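PDB 6OD8: putative aspartyl-tRNA synthetase from Leishmania major, which probably catalyses the ATP-dependent attachment of L-aspartate to tRNA(Asp), releasing AMP and diphosphate, as a class II aminoacyl-tRNA synthetase. Local coordinates for residues A[400-404]-A[446-452]; A[404-408]-A[420-425]; A[369-375]-A[439-443]. One frame throughout, in Å; residues are numbered along the deposited sequence.

Interaction 1: residues A[400-404]-A[446-452]. With EDO (1,2-ethanediol), chain E.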
# COMPACT_ATOMS: atom_id res chain seq x y z
N LEU A 400 -7.84 -21.15 -17.05
CA LEU A 400 -8.05 -22.59 -16.88
C LEU A 400 -8.22 -23.00 -15.41
O LEU A 400 -7.42 -22.61 -14.55
CB LEU A 400 -6.87 -23.35 -17.49
CG LEU A 400 -6.95 -24.86 -17.50
CD1 LEU A 400 -8.00 -25.21 -18.53
CD2 LEU A 400 -5.58 -25.42 -17.88
N ARG A 401 -9.23 -23.83 -15.14
CA ARG A 401 -9.49 -24.43 -13.84
C ARG A 401 -9.53 -25.94 -14.05
O ARG A 401 -10.18 -26.40 -14.98
CB ARG A 401 -10.85 -23.98 -13.27
CG ARG A 401 -11.04 -22.49 -13.15
CD ARG A 401 -12.40 -22.17 -12.54
NE ARG A 401 -12.63 -20.73 -12.45
CZ ARG A 401 -13.73 -20.18 -11.93
NH1 ARG A 401 -14.70 -20.96 -11.45
NH2 ARG A 401 -13.86 -18.86 -11.90
N ILE A 402 -8.80 -26.69 -13.22
CA ILE A 402 -8.82 -28.15 -13.23
C ILE A 402 -9.07 -28.60 -11.80
O ILE A 402 -8.39 -28.14 -10.88
CB ILE A 402 -7.52 -28.77 -13.79
CG1 ILE A 402 -7.21 -28.23 -15.18
CG2 ILE A 402 -7.63 -30.32 -13.86
CD1 ILE A 402 -5.89 -28.75 -15.75
N ASN A 403 -10.05 -29.48 -11.63
CA ASN A 403 -10.27 -30.09 -10.33
C ASN A 403 -9.02 -30.83 -9.87
O ASN A 403 -8.32 -31.46 -10.67
CB ASN A 403 -11.46 -31.05 -10.43
CG ASN A 403 -11.63 -31.87 -9.19
OD1 ASN A 403 -11.10 -32.98 -9.09
ND2 ASN A 403 -12.36 -31.35 -8.23
N TYR A 404 -8.74 -30.75 -8.57
CA TYR A 404 -7.57 -31.39 -7.98
C TYR A 404 -7.47 -32.88 -8.35
O TYR A 404 -6.38 -33.38 -8.65
CB TYR A 404 -7.61 -31.22 -6.46
CG TYR A 404 -6.35 -31.67 -5.75
CD1 TYR A 404 -5.33 -30.77 -5.50
CD2 TYR A 404 -6.20 -33.00 -5.33
CE1 TYR A 404 -4.18 -31.17 -4.85
CE2 TYR A 404 -5.04 -33.41 -4.68
CZ TYR A 404 -4.04 -32.49 -4.45
OH TYR A 404 -2.88 -32.87 -3.80
N PHE A 446 -2.89 -21.37 -14.26
CA PHE A 446 -4.08 -22.21 -14.08
C PHE A 446 -4.38 -22.34 -12.59
O PHE A 446 -3.53 -22.06 -11.73
CB PHE A 446 -3.92 -23.58 -14.74
CG PHE A 446 -3.07 -24.56 -13.96
CD1 PHE A 446 -3.66 -25.47 -13.11
CD2 PHE A 446 -1.68 -24.56 -14.08
CE1 PHE A 446 -2.89 -26.39 -12.38
CE2 PHE A 446 -0.91 -25.43 -13.34
CZ PHE A 446 -1.51 -26.36 -12.50
N ILE A 447 -5.61 -22.71 -12.28
CA ILE A 447 -5.95 -22.97 -10.89
C ILE A 447 -6.31 -24.45 -10.75
O ILE A 447 -6.86 -25.05 -11.67
CB ILE A 447 -7.09 -22.05 -10.39
CG1 ILE A 447 -8.45 -22.55 -10.82
CG2 ILE A 447 -6.88 -20.64 -10.90
CD1 ILE A 447 -9.17 -23.41 -9.78
N SER A 448 -5.94 -25.03 -9.60
CA SER A 448 -6.30 -26.38 -9.20
C SER A 448 -7.33 -26.25 -8.09
O SER A 448 -7.05 -25.62 -7.07
CB SER A 448 -5.09 -27.17 -8.70
OG SER A 448 -5.48 -28.51 -8.31
N ASP A 449 -8.49 -26.87 -8.29
CA ASP A 449 -9.69 -26.65 -7.50
C ASP A 449 -9.96 -27.82 -6.55
O ASP A 449 -9.88 -28.99 -6.96
CB ASP A 449 -10.87 -26.46 -8.46
CG ASP A 449 -12.12 -26.07 -7.76
OD1 ASP A 449 -12.00 -25.32 -6.76
OD2 ASP A 449 -13.21 -26.50 -8.20
N ARG A 450 -10.28 -27.50 -5.29
CA ARG A 450 -10.74 -28.44 -4.26
C ARG A 450 -9.60 -29.25 -3.67
O ARG A 450 -9.50 -30.46 -3.90
CB ARG A 450 -11.82 -29.39 -4.80
CG ARG A 450 -13.23 -28.94 -4.62
CD ARG A 450 -14.20 -30.10 -4.84
NE ARG A 450 -15.57 -29.73 -4.46
CZ ARG A 450 -16.46 -30.58 -3.98
NH1 ARG A 450 -16.14 -31.86 -3.81
NH2 ARG A 450 -17.68 -30.16 -3.66
N PHE A 451 -8.78 -28.61 -2.85
CA PHE A 451 -7.60 -29.27 -2.31
C PHE A 451 -7.97 -30.23 -1.18
O PHE A 451 -8.99 -30.04 -0.51
CB PHE A 451 -6.60 -28.25 -1.79
CG PHE A 451 -5.53 -27.91 -2.78
CD1 PHE A 451 -4.21 -28.21 -2.52
CD2 PHE A 451 -5.87 -27.33 -3.98
CE1 PHE A 451 -3.20 -27.90 -3.45
CE2 PHE A 451 -4.90 -27.03 -4.91
CZ PHE A 451 -3.56 -27.32 -4.65
N PRO A 452 -7.15 -31.25 -0.94
CA PRO A 452 -7.42 -32.16 0.17
C PRO A 452 -7.34 -31.44 1.52
O PRO A 452 -6.51 -30.54 1.71
CB PRO A 452 -6.33 -33.23 0.04
CG PRO A 452 -5.81 -33.09 -1.36
CD PRO A 452 -5.93 -31.64 -1.68
C1 EDO E . -12.87 -27.27 -11.58
O1 EDO E . -13.23 -25.91 -11.36
C2 EDO E . -12.55 -27.50 -13.06
O2 EDO E . -13.74 -27.84 -13.79
O HOH W 1 -11.11 -32.48 -5.46
O HOH W 2 -13.86 -28.99 -8.80

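Interaction 2: residues A[404-408]-A[420-425]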
# COMPACT_ATOMS: atom_id res chain seq x y z
N TYR A 404 -8.74 -30.75 -8.57
CA TYR A 404 -7.57 -31.39 -7.98
C TYR A 404 -7.47 -32.88 -8.35
O TYR A 404 -6.38 -33.38 -8.65
CB TYR A 404 -7.61 -31.22 -6.46
CG TYR A 404 -6.35 -31.67 -5.75
CD1 TYR A 404 -5.33 -30.77 -5.50
CD2 TYR A 404 -6.20 -33.00 -5.33
CE1 TYR A 404 -4.18 -31.17 -4.85
CE2 TYR A 404 -5.04 -33.41 -4.68
CZ TYR A 404 -4.04 -32.49 -4.45
OH TYR A 404 -2.88 -32.87 -3.80
N MET A 405 -8.60 -33.60 -8.32
CA MET A 405 -8.52 -35.03 -8.62
C MET A 405 -8.16 -35.27 -10.07
O MET A 405 -7.46 -36.24 -10.38
CB MET A 405 -9.83 -35.73 -8.26
CG MET A 405 -10.09 -35.76 -6.76
SD MET A 405 -11.54 -36.75 -6.34
CE MET A 405 -12.84 -35.55 -6.66
N HIS A 406 -8.58 -34.38 -10.98
CA HIS A 406 -8.14 -34.51 -12.37
C HIS A 406 -6.69 -34.07 -12.54
O HIS A 406 -6.01 -34.56 -13.44
CB HIS A 406 -9.08 -33.75 -13.29
CG HIS A 406 -10.46 -34.34 -13.34
ND1 HIS A 406 -10.75 -35.50 -14.04
CD2 HIS A 406 -11.62 -33.95 -12.76
CE1 HIS A 406 -12.03 -35.79 -13.89
NE2 HIS A 406 -12.58 -34.88 -13.10
N CYS A 407 -6.21 -33.14 -11.71
CA CYS A 407 -4.79 -32.83 -11.70
C CYS A 407 -3.96 -34.05 -11.32
O CYS A 407 -2.88 -34.27 -11.87
CB CYS A 407 -4.47 -31.69 -10.73
SG CYS A 407 -5.09 -30.06 -11.22
N ILE A 408 -4.42 -34.80 -10.32
CA ILE A 408 -3.77 -36.06 -9.95
C ILE A 408 -3.75 -37.00 -11.15
O ILE A 408 -2.74 -37.64 -11.44
CB ILE A 408 -4.47 -36.70 -8.75
CG1 ILE A 408 -4.30 -35.86 -7.48
CG2 ILE A 408 -3.96 -38.16 -8.55
CD1 ILE A 408 -2.90 -35.85 -6.92
N ALA A 420 -2.55 -41.21 -5.27
CA ALA A 420 -3.95 -41.34 -4.89
C ALA A 420 -4.65 -39.98 -5.00
O ALA A 420 -3.99 -38.93 -5.01
CB ALA A 420 -4.07 -41.87 -3.46
N PRO A 421 -5.98 -39.97 -5.12
CA PRO A 421 -6.70 -38.68 -5.24
C PRO A 421 -6.48 -37.74 -4.08
O PRO A 421 -6.69 -36.53 -4.24
CB PRO A 421 -8.18 -39.10 -5.33
CG PRO A 421 -8.21 -40.60 -5.17
CD PRO A 421 -6.85 -41.11 -5.46
N THR A 422 -6.11 -38.25 -2.90
CA THR A 422 -5.90 -37.42 -1.73
C THR A 422 -4.42 -37.11 -1.49
O THR A 422 -4.10 -36.34 -0.58
CB THR A 422 -6.50 -38.08 -0.48
OG1 THR A 422 -6.08 -39.46 -0.43
CG2 THR A 422 -8.02 -38.02 -0.52
N ASP A 423 -3.53 -37.69 -2.29
CA ASP A 423 -2.10 -37.44 -2.12
C ASP A 423 -1.77 -35.98 -2.39
O ASP A 423 -2.49 -35.27 -3.11
CB ASP A 423 -1.29 -38.36 -3.05
CG ASP A 423 -1.17 -39.78 -2.51
OD1 ASP A 423 -1.59 -40.01 -1.36
OD2 ASP A 423 -0.66 -40.67 -3.24
N ASP A 424 -0.69 -35.50 -1.78
CA ASP A 424 -0.32 -34.10 -1.88
C ASP A 424 0.60 -33.88 -3.07
O ASP A 424 1.44 -34.72 -3.40
CB ASP A 424 0.36 -33.63 -0.59
CG ASP A 424 -0.59 -33.61 0.60
OD1 ASP A 424 -1.83 -33.51 0.40
OD2 ASP A 424 -0.10 -33.67 1.75
N ILE A 425 0.45 -32.74 -3.72
CA ILE A 425 1.26 -32.38 -4.88
C ILE A 425 2.41 -31.49 -4.39
O ILE A 425 2.24 -30.29 -4.17
CB ILE A 425 0.42 -31.70 -5.96
CG1 ILE A 425 -0.74 -32.64 -6.36
CG2 ILE A 425 1.27 -31.38 -7.16
CD1 ILE A 425 -1.62 -32.17 -7.49

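Interaction 3: residues A[369-375]-A[439-443]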
# COMPACT_ATOMS: atom_id res chain seq x y z
N ARG A 369 -8.20 -23.66 -28.62
CA ARG A 369 -7.83 -24.76 -27.75
C ARG A 369 -9.01 -25.20 -26.89
O ARG A 369 -9.21 -26.39 -26.66
CB ARG A 369 -6.63 -24.37 -26.87
CG ARG A 369 -5.85 -25.56 -26.33
CD ARG A 369 -5.47 -26.55 -27.46
NE ARG A 369 -4.80 -27.74 -26.97
CZ ARG A 369 -4.72 -28.90 -27.63
NH1 ARG A 369 -5.29 -29.05 -28.82
NH2 ARG A 369 -4.07 -29.93 -27.08
N ILE A 370 -9.79 -24.23 -26.41
CA ILE A 370 -11.00 -24.53 -25.66
C ILE A 370 -11.90 -25.46 -26.45
O ILE A 370 -12.36 -26.49 -25.94
CB ILE A 370 -11.70 -23.22 -25.27
CG1 ILE A 370 -10.96 -22.57 -24.09
CG2 ILE A 370 -13.19 -23.45 -24.97
CD1 ILE A 370 -11.42 -21.16 -23.75
N LYS A 371 -12.12 -25.14 -27.73
CA LYS A 371 -12.97 -25.98 -28.57
C LYS A 371 -12.32 -27.33 -28.85
O LYS A 371 -12.97 -28.37 -28.73
CB LYS A 371 -13.30 -25.24 -29.88
N GLU A 372 -11.02 -27.33 -29.19
CA GLU A 372 -10.31 -28.56 -29.53
C GLU A 372 -10.36 -29.59 -28.41
O GLU A 372 -10.49 -30.80 -28.67
CB GLU A 372 -8.84 -28.25 -29.86
CG GLU A 372 -8.61 -27.47 -31.14
CD GLU A 372 -7.20 -26.90 -31.22
OE1 GLU A 372 -6.33 -27.33 -30.43
OE2 GLU A 372 -6.95 -26.02 -32.08
N LEU A 373 -10.22 -29.15 -27.16
CA LEU A 373 -10.21 -30.09 -26.05
C LEU A 373 -11.56 -30.22 -25.37
O LEU A 373 -11.69 -31.03 -24.45
CB LEU A 373 -9.16 -29.69 -25.00
CG LEU A 373 -7.71 -29.62 -25.48
CD1 LEU A 373 -6.84 -29.07 -24.35
CD2 LEU A 373 -7.22 -30.97 -25.92
N GLY A 374 -12.56 -29.46 -25.79
CA GLY A 374 -13.84 -29.54 -25.10
C GLY A 374 -13.77 -29.05 -23.66
O GLY A 374 -14.41 -29.64 -22.78
N VAL A 375 -13.00 -27.99 -23.41
CA VAL A 375 -13.00 -27.33 -22.11
C VAL A 375 -14.37 -26.70 -21.87
O VAL A 375 -14.97 -26.11 -22.78
CB VAL A 375 -11.88 -26.27 -22.07
CG1 VAL A 375 -11.96 -25.37 -20.85
CG2 VAL A 375 -10.51 -26.96 -22.14
N GLU A 439 1.76 -28.03 -21.93
CA GLU A 439 1.81 -28.83 -23.15
C GLU A 439 0.41 -29.16 -23.65
O GLU A 439 0.17 -29.14 -24.86
CB GLU A 439 2.62 -30.09 -22.90
CG GLU A 439 4.09 -29.79 -22.61
CD GLU A 439 4.93 -31.03 -22.32
OE1 GLU A 439 4.34 -32.13 -22.14
OE2 GLU A 439 6.18 -30.91 -22.28
N ARG A 440 -0.53 -29.44 -22.75
CA ARG A 440 -1.88 -29.85 -23.15
C ARG A 440 -2.75 -28.66 -23.53
O ARG A 440 -3.40 -28.67 -24.58
CB ARG A 440 -2.58 -30.62 -22.03
CG ARG A 440 -3.92 -31.22 -22.50
CD ARG A 440 -4.59 -32.08 -21.44
NE ARG A 440 -5.98 -32.43 -21.78
CZ ARG A 440 -6.31 -33.35 -22.68
NH1 ARG A 440 -5.36 -33.99 -23.35
NH2 ARG A 440 -7.59 -33.63 -22.92
N TYR A 441 -2.77 -27.64 -22.67
CA TYR A 441 -3.69 -26.50 -22.76
C TYR A 441 -3.04 -25.24 -23.29
O TYR A 441 -3.77 -24.31 -23.66
CB TYR A 441 -4.31 -26.19 -21.38
CG TYR A 441 -5.11 -27.37 -20.85
CD1 TYR A 441 -6.41 -27.62 -21.30
CD2 TYR A 441 -4.56 -28.25 -19.92
CE1 TYR A 441 -7.14 -28.72 -20.84
CE2 TYR A 441 -5.28 -29.33 -19.44
CZ TYR A 441 -6.57 -29.57 -19.90
OH TYR A 441 -7.31 -30.67 -19.45
N GLY A 442 -1.71 -25.15 -23.28
CA GLY A 442 -1.02 -24.00 -23.86
C GLY A 442 -0.90 -22.79 -22.98
O GLY A 442 -0.60 -21.70 -23.48
N THR A 443 -1.09 -22.94 -21.67
CA THR A 443 -1.12 -21.80 -20.77
C THR A 443 -0.11 -21.99 -19.64
O THR A 443 0.16 -23.11 -19.20
CB THR A 443 -2.52 -21.56 -20.18
OG1 THR A 443 -2.49 -20.39 -19.36
CG2 THR A 443 -2.98 -22.75 -19.37

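Interaction 1: residues A[400-404]-A[446-452]
Tyr404 meets Pro452 and Phe451 just beyond a parallel strand pair, 400-403 beside 445-449, in the mixed sheet of the class II synthetase catalytic domain. Pro452 CD lies over one ring face, 3.5 Å from the Tyr404 centroid, a CH-pi contact. The ring edge turns toward the face of Phe451 in an edge-to-face pair with planes at 59°, Tyr404 CE1 coming 3.7 Å from Phe451 CE1. With CG anti to the backbone N (chi1 -172°), Tyr404 carries its ring past the strand end.

The bonds follow a parallel register: Ile447 N to Leu400 O (2.9 Å), Ile402 N to Ile447 O, Asp449 N to Ile402 O, and finally Tyr404 N to Asp449 O (2.6 Å). Arg401 and Ile447 run side by side, Arg401 CG 3.5 Å from Ile447 CG1, while the guanidinium reaches Glu332 and Asp329 in salt bridges. Asn403 is the N-cap of the following helix, its OD1 accepting from Met405 N. Asp449 OD1 and OD2 are hydrogen-bonded to Tyr324 OH and Tyr325 OH respectively, and ethanediol O1 adds a weak bond to OD2. A water accepts from Asn403 ND2 at 2.9 Å and donates to Asp449 OD2 at 2.6 Å.

Interaction 2: residues A[404-408]-A[420-425]
Ala420 sets its carbonyl oxygen against Ile408, Ala420 O lying 3.6 Å from Ile408 CG2, where the loop between helices 404-412 and 427-441 folds back on the first turns of the earlier helix. A type I beta turn starts here, closed by Asp423 N to Ala420 O. The Asp423 carboxylate reinforces it: Ala420 N donates to Asp423 OD2 over 2.8 Å, nearly straight at 171°, although the N-H arrives from above the carboxylate plane.

Pro421 comes next and touches the helix in two ways. Its ring crosses the Met405 side chain obliquely, Pro421 CB lying 4.1 Å from Met405 CG, and its carbonyl points at the edge of the Tyr404 ring, with Pro421 O 3.6 Å from Tyr404 CE2 and close to the ring plane.

At Asp423 the main-chain carbonyl makes the polar bond. Tyr404 OH donates to Asp423 O across 2.5 Å, in the carbonyl plane and on a lone pair, the C=O...donor angle being 142°.

Ile425 ends the walk, approaching the tyrosine from the opposite direction. With chi2 near 180° (-176°) CD1 extends beside the ring, 3.8 Å from Tyr404 CE1, and Ile425 CG1 passes 3.3 Å from Tyr404 OH while also packing on Ile408 CD1. Cys407 CB lies farther off, 4.3 Å from Ile425 CD1.

The chemistry thus divides in two: Ile408, Ile425 and the carbons of the Tyr404 ring make an apolar seam, and the short bond from the hydroxyl ties the helix to a main-chain carbonyl of the loop and helps to fix the direction of the phenol.

Interaction 3: residues A[369-375]-A[439-443]
Turned away from the backbone nitrogen at chi1 (-158°) and bent at chi2 (51°), the Arg369 chain swings its guanidinium against the last turn of helix 427-441. There NE and NH2 both donate to Arg440 O, each at 2.9 Å, with the oxygen close to the guanidinium plane (3° out). The remaining nitrogen is held within its own helix, Arg369 NH1 forming a salt bridge to Glu372 OE1 at 2.6 Å.

Leu373 wedges in beside this clamp. Its CD1 packs 3.4 Å from Tyr441 CD1, and its CD2 lies over a guanidinium face of both Arg369 and Arg440, offset toward the rim in each case. Val375 CG2 adds an apolar touch at the edge of the Tyr441 ring, 4.0 Å from Tyr441 CE1. Arg440 and Tyr441 both send their polar ends to Asp386.

The contact joins the C-terminal ends of two helices; the first is closed by a Schellman motif at Gly374, the second gives way to Gly442 with positive phi. A cation placed on a carbonyl of the final turn would probably be favoured by the helix dipole, and the Leu373 methyl separates two arginines that each have a carboxylate partner.

How the interactions relate
All three contacts lie in the class II synthetase region, on the same side of the chain's centre. Interactions 1 and 2 share Tyr404, where strand 400-403 runs straight into helix 404-412; their centres are 10 Å apart, and Ser448 OG packs 3.3 Å from Cys407 SG. Interaction 3 is centred 16 Å from interaction 1 and meets it through Tyr441 and Thr443, Tyr441 CG lying 3.6 Å from Leu400 CD2. Interactions 2 and 3 do not touch, their nearest atoms being about 7 Å apart, but the chain runs from loop 420-425 through helix 427-441 to strand 445-449. The ethanediol beside Asp449 belongs to interaction 1 and probably came from the crystallisation liquor.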